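Local coordinates for protein endoglucanase (Clostridium thermocellum, PDB 2E4T) that hydrolyses internal beta-1,4-glucosidic linkages of cellulose and probably of xyloglucan, the part here being its family 44 glycoside hydrolase domain, at residues E206-S211 / D263-A268. Residues are numbered along the deposited sequence; the frame is centred on the assembly and turned at random. Where two conformers were deposited one is given.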
loop_
_atom_site.group_PDB
_atom_site.type_symbol
_atom_site.label_atom_id
_atom_site.label_comp_id
_atom_site.label_asym_id
_atom_site.label_seq_id
_atom_site.Cartn_x
_atom_site.Cartn_y
_atom_site.Cartn_z
ATOM N N GLU A 206 -4.142 12.581 -21.322
ATOM C CA GLU A 206 -3.410 13.496 -20.461
ATOM C C GLU A 206 -2.642 12.694 -19.400
ATOM O O GLU A 206 -1.494 13.022 -19.074
ATOM C CB GLU A 206 -4.377 14.489 -19.775
ATOM C CG GLU A 206 -3.679 15.389 -18.760
ATOM C CD GLU A 206 -4.506 16.401 -18.000
ATOM O OE1 GLU A 206 -5.269 17.169 -18.611
ATOM O OE2 GLU A 206 -4.440 16.340 -16.761
ATOM N N LEU A 207 -3.309 11.688 -18.802
ATOM C CA LEU A 207 -2.628 10.960 -17.728
ATOM C C LEU A 207 -1.358 10.288 -18.251
ATOM O O LEU A 207 -0.307 10.331 -17.572
ATOM C CB LEU A 207 -3.595 9.958 -17.075
ATOM C CG LEU A 207 -3.015 9.247 -15.871
ATOM C CD1 LEU A 207 -2.491 10.203 -14.806
ATOM C CD2 LEU A 207 -4.099 8.351 -15.278
ATOM N N ILE A 208 -1.426 9.656 -19.433
ATOM C CA ILE A 208 -0.177 9.053 -19.966
ATOM C C ILE A 208 0.863 10.096 -20.250
ATOM O O ILE A 208 2.048 9.915 -19.909
ATOM C CB ILE A 208 -0.480 8.207 -21.253
ATOM C CG1 ILE A 208 -1.377 7.041 -20.964
ATOM C CG2 ILE A 208 0.800 7.786 -21.923
ATOM C CD1 ILE A 208 -0.947 6.138 -19.952
ATOM N N GLU A 209 0.461 11.198 -20.911
ATOM C CA GLU A 209 1.458 12.230 -21.253
ATOM C C GLU A 209 2.181 12.703 -20.014
ATOM O O GLU A 209 3.430 12.836 -20.009
ATOM C CB GLU A 209 0.747 13.393 -21.987
ATOM C CG GLU A 209 0.374 13.058 -23.384
ATOM C CD GLU A 209 -0.058 14.265 -24.197
ATOM O OE1 GLU A 209 0.088 15.426 -23.740
ATOM O OE2 GLU A 209 -0.564 14.055 -25.317
ATOM N N LYS A 210 1.421 13.005 -18.949
ATOM C CA LYS A 210 2.026 13.499 -17.730
ATOM C C LYS A 210 2.907 12.450 -17.068
ATOM O O LYS A 210 3.981 12.763 -16.521
ATOM C CB LYS A 210 0.947 13.956 -16.759
ATOM C CG LYS A 210 0.288 15.252 -17.141
ATOM C CD LYS A 210 -0.774 15.647 -16.174
ATOM C CE LYS A 210 -1.204 17.092 -16.432
ATOM N NZ LYS A 210 -2.067 17.606 -15.477
ATOM N N SER A 211 2.422 11.210 -17.051
ATOM C CA SER A 211 3.165 10.155 -16.374
ATOM C C SER A 211 4.533 9.942 -17.021
ATOM O O SER A 211 5.573 9.796 -16.358
ATOM C CB SER A 211 2.361 8.849 -16.416
ATOM O OG SER A 211 1.124 9.001 -15.737
ATOM N N ASP A 263 0.279 -0.814 -21.202
ATOM C CA ASP A 263 0.717 -0.902 -22.578
ATOM C C ASP A 263 1.340 0.442 -23.019
ATOM O O ASP A 263 2.394 0.446 -23.708
ATOM C CB ASP A 263 -0.475 -1.247 -23.473
ATOM C CG ASP A 263 -0.081 -1.618 -24.889
ATOM O OD1 ASP A 263 0.879 -2.371 -25.083
ATOM O OD2 ASP A 263 -0.813 -1.247 -25.824
ATOM N N LYS A 264 0.685 1.536 -22.700
ATOM C CA LYS A 264 1.199 2.844 -23.105
ATOM C C LYS A 264 2.490 3.206 -22.363
ATOM O O LYS A 264 3.409 3.845 -22.949
ATOM C CB LYS A 264 0.137 3.928 -22.978
ATOM C CG LYS A 264 -1.081 3.731 -23.863
ATOM C CD LYS A 264 -0.774 3.513 -25.352
ATOM C CE LYS A 264 -2.061 3.360 -26.162
ATOM N NZ LYS A 264 -1.755 2.960 -27.592
ATOM N N MET A 265 2.585 2.840 -21.076
ATOM C CA MET A 265 3.861 3.110 -20.380
ATOM C C MET A 265 4.987 2.215 -20.945
ATOM O O MET A 265 6.118 2.672 -21.036
ATOM C CB MET A 265 3.705 2.903 -18.867
ATOM C CG MET A 265 2.766 3.957 -18.222
ATOM S SD MET A 265 3.221 5.674 -18.491
ATOM C CE MET A 265 4.733 5.778 -17.506
ATOM N N LYS A 266 4.672 0.979 -21.334
ATOM C CA LYS A 266 5.686 0.124 -21.965
ATOM C C LYS A 266 6.107 0.742 -23.313
ATOM O O LYS A 266 7.293 0.792 -23.624
ATOM C CB LYS A 266 5.160 -1.290 -22.171
ATOM C CG LYS A 266 6.244 -2.160 -22.839
ATOM C CD LYS A 266 6.080 -3.614 -22.733
ATOM C CE LYS A 266 7.398 -4.315 -23.143
ATOM N NZ LYS A 266 7.630 -4.125 -24.586
ATOM N N LYS A 267 5.133 1.193 -24.116
ATOM C CA LYS A 267 5.448 1.770 -25.418
ATOM C C LYS A 267 6.375 2.977 -25.229
ATOM O O LYS A 267 7.358 3.155 -25.963
ATOM C CB LYS A 267 4.143 2.170 -26.133
ATOM C CG LYS A 267 4.253 2.938 -27.437
ATOM C CD LYS A 267 2.893 3.279 -28.071
ATOM C CE LYS A 267 3.058 3.826 -29.468
ATOM N NZ LYS A 267 3.426 5.273 -29.389
ATOM N N ALA A 268 6.015 3.870 -24.278
ATOM C CA ALA A 268 6.825 5.037 -24.048
ATOM C C ALA A 268 8.212 4.645 -23.589
ATOM O O ALA A 268 9.226 5.291 -23.970
ATOM C CB ALA A 268 6.181 5.959 -23.015
#
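Ile208, Ser211, Lys264 and Met265 join two helices on the outside of the TIM-like barrel of this family 44 glycoside hydrolase domain. In the chain, helix 204-221 lies between barrel strands 180-183 and 226-232, and helix 257-272 between 226-232 and 279-284, three strands that are neighbours in the parallel sheet. The axes of 206-211 and 263-268 come within 10.4 Å, at a crossing angle of -38°, and the backbones are nearest at Ile208 and Lys264, whose CA atoms lie 7.1 Å apart. No hydrogen bond crosses between 206-211 and 263-268; the join is van der Waals packing. Ile208 packs against Lys264. Its CG1 stands beside its own backbone N, and a second bend brings CD1 to 3.9 Å from Lys264 CB, while CG2 reaches the same CB from its other branch. The two side chains cross at about a right angle. The lysine touches through CB, and a bend at chi2 (-53°) carries its amine away. Tyr260 and Tyr261, earlier on helix 257-272, also touch Ile208. Ser211, one turn on from Ile208, is met by the Met265 thioether: with chi2 and chi3 both bent the same way, SD comes to 3.9 Å from Ser211 CB and CE to 4.0 Å from that same carbon. Val212 adds a further surface to Met265. The serine thus meets its neighbour through carbon, since its hydroxyl is turned back into its own helix. Ser211 OG donates to Leu207 O at 2.7 Å, from above the carbonyl plane, and Ser211 N reaches that oxygen from the opposite face, at 2.9 Å.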